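PDB 7BVE: integral membrane indolylacetylinositol arabinosyltransferase EmbC, which probably transfers arabinose units to growing arabinan chains of the mycobacterial cell wall, as a membrane-embedded glycosyltransferase of the GT-C type. Local coordinates for residues Arg301-Pro309 with Ala485-Pro494. Numbering follows the deposited sequence.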
loop_
_atom_site.group_PDB
_atom_site.type_symbol
_atom_site.label_atom_id
_atom_site.label_comp_id
_atom_site.label_asym_id
_atom_site.label_seq_id
_atom_site.Cartn_x
_atom_site.Cartn_y
_atom_site.Cartn_z
ATOM N N ARG A 301 -25.186 -2.554 -7.866
ATOM C CA ARG A 301 -24.121 -2.812 -8.821
ATOM C C ARG A 301 -24.522 -3.993 -9.693
ATOM O O ARG A 301 -25.392 -4.785 -9.331
ATOM C CB ARG A 301 -22.792 -3.042 -8.088
ATOM C CG ARG A 301 -21.526 -2.982 -8.923
ATOM C CD ARG A 301 -20.295 -2.931 -8.059
ATOM N NE ARG A 301 -19.092 -2.996 -8.874
ATOM C CZ ARG A 301 -18.507 -1.959 -9.472
ATOM N NH1 ARG A 301 -17.420 -2.168 -10.190
ATOM N NH2 ARG A 301 -18.995 -0.741 -9.360
ATOM N N TRP A 302 -23.924 -4.039 -10.885
ATOM C CA TRP A 302 -23.951 -5.159 -11.836
ATOM C C TRP A 302 -25.324 -5.414 -12.445
ATOM O O TRP A 302 -25.763 -6.557 -12.502
ATOM C CB TRP A 302 -23.409 -6.461 -11.246
ATOM C CG TRP A 302 -22.003 -6.396 -10.798
ATOM C CD1 TRP A 302 -20.922 -6.145 -11.566
ATOM C CD2 TRP A 302 -21.505 -6.755 -9.514
ATOM N NE1 TRP A 302 -19.788 -6.222 -10.817
ATOM C CE2 TRP A 302 -20.117 -6.610 -9.553
ATOM C CE3 TRP A 302 -22.105 -7.134 -8.311
ATOM C CZ2 TRP A 302 -19.321 -6.839 -8.448
ATOM C CZ3 TRP A 302 -21.310 -7.356 -7.224
ATOM C CH2 TRP A 302 -19.937 -7.209 -7.295
ATOM N N PHE A 303 -26.003 -4.352 -12.887
ATOM C CA PHE A 303 -27.027 -4.418 -13.934
ATOM C C PHE A 303 -28.265 -5.214 -13.535
ATOM O O PHE A 303 -29.017 -5.667 -14.392
ATOM C CB PHE A 303 -26.417 -4.983 -15.216
ATOM C CG PHE A 303 -25.403 -4.081 -15.845
ATOM C CD1 PHE A 303 -25.604 -2.735 -15.907
ATOM C CD2 PHE A 303 -24.180 -4.571 -16.226
ATOM C CE1 PHE A 303 -24.644 -1.927 -16.453
ATOM C CE2 PHE A 303 -23.215 -3.750 -16.747
ATOM C CZ PHE A 303 -23.455 -2.432 -16.858
ATOM N N GLY A 304 -28.499 -5.408 -12.244
ATOM C CA GLY A 304 -29.659 -6.163 -11.823
ATOM C C GLY A 304 -29.484 -7.659 -11.811
ATOM O O GLY A 304 -30.475 -8.383 -11.711
ATOM N N THR A 305 -28.225 -8.109 -11.897
ATOM C CA THR A 305 -27.887 -9.557 -11.826
ATOM C C THR A 305 -28.116 -9.998 -10.377
ATOM O O THR A 305 -27.773 -9.211 -9.472
ATOM C CB THR A 305 -26.446 -9.815 -12.284
ATOM O OG1 THR A 305 -25.581 -8.970 -11.524
ATOM C CG2 THR A 305 -26.244 -9.558 -13.762
ATOM N N PRO A 306 -28.671 -11.199 -10.100
ATOM C CA PRO A 306 -28.983 -11.604 -8.732
ATOM C C PRO A 306 -27.738 -11.999 -7.948
ATOM O O PRO A 306 -26.655 -12.165 -8.491
ATOM C CB PRO A 306 -29.905 -12.792 -8.938
ATOM C CG PRO A 306 -29.486 -13.355 -10.211
ATOM C CD PRO A 306 -29.117 -12.212 -11.059
ATOM N N GLU A 307 -27.919 -12.132 -6.635
ATOM C CA GLU A 307 -26.983 -12.830 -5.756
ATOM C C GLU A 307 -27.163 -14.317 -6.034
ATOM O O GLU A 307 -28.053 -14.978 -5.495
ATOM C CB GLU A 307 -27.275 -12.497 -4.303
ATOM C CG GLU A 307 -27.074 -11.056 -3.957
ATOM C CD GLU A 307 -25.618 -10.664 -3.890
ATOM O OE1 GLU A 307 -24.791 -11.503 -3.478
ATOM O OE2 GLU A 307 -25.291 -9.516 -4.244
ATOM N N SER A 308 -26.316 -14.840 -6.918
ATOM C CA SER A 308 -26.745 -16.009 -7.674
ATOM C C SER A 308 -26.664 -17.300 -6.854
ATOM O O SER A 308 -27.716 -17.919 -6.684
ATOM C CB SER A 308 -26.010 -16.070 -9.026
ATOM O OG SER A 308 -26.288 -14.942 -9.832
ATOM N N PRO A 309 -25.503 -17.766 -6.274
ATOM C CA PRO A 309 -25.648 -18.880 -5.325
ATOM C C PRO A 309 -25.674 -18.440 -3.868
ATOM O O PRO A 309 -26.037 -19.237 -3.001
ATOM C CB PRO A 309 -24.418 -19.741 -5.617
ATOM C CG PRO A 309 -23.407 -18.779 -5.930
ATOM C CD PRO A 309 -24.064 -17.636 -6.632
ATOM N N ALA A 485 -24.198 -15.145 -14.906
ATOM C CA ALA A 485 -24.125 -14.001 -14.011
ATOM C C ALA A 485 -22.838 -14.001 -13.202
ATOM O O ALA A 485 -22.262 -12.939 -12.965
ATOM C CB ALA A 485 -25.336 -13.983 -13.089
ATOM N N SER A 486 -22.351 -15.177 -12.791
ATOM C CA SER A 486 -21.103 -15.225 -12.033
ATOM C C SER A 486 -19.904 -14.887 -12.905
ATOM O O SER A 486 -19.004 -14.152 -12.473
ATOM C CB SER A 486 -20.934 -16.601 -11.406
ATOM O OG SER A 486 -21.978 -16.856 -10.488
ATOM N N SER A 487 -19.889 -15.393 -14.143
ATOM C CA SER A 487 -18.833 -15.033 -15.087
ATOM C C SER A 487 -18.857 -13.543 -15.406
ATOM O O SER A 487 -17.803 -12.904 -15.514
ATOM C CB SER A 487 -18.986 -15.846 -16.366
ATOM O OG SER A 487 -18.875 -17.228 -16.100
ATOM N N PHE A 488 -20.053 -12.963 -15.502
ATOM C CA PHE A 488 -20.190 -11.547 -15.815
ATOM C C PHE A 488 -19.766 -10.661 -14.648
ATOM O O PHE A 488 -19.135 -9.623 -14.860
ATOM C CB PHE A 488 -21.632 -11.278 -16.224
ATOM C CG PHE A 488 -21.900 -9.877 -16.638
ATOM C CD1 PHE A 488 -21.420 -9.398 -17.839
ATOM C CD2 PHE A 488 -22.674 -9.050 -15.853
ATOM C CE1 PHE A 488 -21.676 -8.115 -18.229
ATOM C CE2 PHE A 488 -22.930 -7.773 -16.243
ATOM C CZ PHE A 488 -22.431 -7.306 -17.435
ATOM N N LYS A 489 -20.099 -11.051 -13.411
ATOM C CA LYS A 489 -19.649 -10.298 -12.243
ATOM C C LYS A 489 -18.143 -10.364 -12.084
ATOM O O LYS A 489 -17.519 -9.403 -11.628
ATOM C CB LYS A 489 -20.297 -10.827 -10.972
ATOM C CG LYS A 489 -21.746 -10.553 -10.828
ATOM C CD LYS A 489 -22.220 -11.129 -9.530
ATOM C CE LYS A 489 -23.694 -10.945 -9.372
ATOM N NZ LYS A 489 -24.149 -11.530 -8.097
ATOM N N SER A 490 -17.544 -11.507 -12.420
ATOM C CA SER A 490 -16.090 -11.601 -12.387
ATOM C C SER A 490 -15.455 -10.744 -13.472
ATOM O O SER A 490 -14.382 -10.171 -13.267
ATOM C CB SER A 490 -15.660 -13.052 -12.537
ATOM O OG SER A 490 -14.252 -13.152 -12.559
ATOM N N ALA A 491 -16.108 -10.639 -14.633
ATOM C CA ALA A 491 -15.558 -9.829 -15.716
ATOM C C ALA A 491 -15.667 -8.339 -15.421
ATOM O O ALA A 491 -14.752 -7.575 -15.735
ATOM C CB ALA A 491 -16.263 -10.158 -17.026
ATOM N N VAL A 492 -16.771 -7.905 -14.820
ATOM C CA VAL A 492 -17.011 -6.485 -14.591
ATOM C C VAL A 492 -16.298 -6.004 -13.338
ATOM O O VAL A 492 -15.444 -5.118 -13.396
ATOM C CB VAL A 492 -18.518 -6.187 -14.486
ATOM C CG1 VAL A 492 -18.749 -4.752 -14.089
ATOM C CG2 VAL A 492 -19.198 -6.465 -15.797
ATOM N N GLY A 493 -16.641 -6.591 -12.199
ATOM C CA GLY A 493 -16.432 -5.941 -10.931
ATOM C C GLY A 493 -15.039 -6.109 -10.407
ATOM O O GLY A 493 -14.156 -6.685 -11.051
ATOM N N PRO A 494 -14.812 -5.573 -9.206
ATOM C CA PRO A 494 -13.511 -5.744 -8.545
ATOM C C PRO A 494 -13.336 -7.182 -8.079
ATOM O O PRO A 494 -14.067 -7.666 -7.211
ATOM C CB PRO A 494 -13.585 -4.767 -7.366
ATOM C CG PRO A 494 -15.037 -4.588 -7.108
ATOM C CD PRO A 494 -15.711 -4.701 -8.436
#
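Beside the ethambutol site of this GT-C arabinosyltransferase, the loop between helices 281-293 and 314-320 runs alongside the last two turns of helix 479-492, in the opposite direction, and Trp302 and Lys489 are at the centre of the join. The indole is sandwiched: Arg301 CG sits over one face, while on the other Lys489 CG makes a CH-pi contact, 4.2 Å from the centroid of the five-membered ring. At the edge of the indole, where the helix ends, Trp302 NE1 lies 3.4 Å from Gly493 CA, and Trp302 CD1 meets Val492 CG1. Beyond CG the lysine chain is fully extended (chi2 -180°, chi3 -177°), which carries it past Thr305 OG1 so that Lys489 NZ donates to Pro306 O at 2.6 Å. Phe303 and Phe488 meet rim to rim, their planes 39° apart. Thr305 OG1 hydrogen-bonds back to Trp302 O, and Arg301 NH2 hydrogen-bonds to Val1004 O of the C-terminal part. Glu307 touches ethambutol; its OE2 stands 4.5 Å from Lys489 NZ, too far for a salt bridge. Ser308 OG hydrogen-bonds to Pro306 O at 3.1 Å, from the face opposite Lys489 NZ, so two donors grip that carbonyl and the lysine ties the loop to the helix.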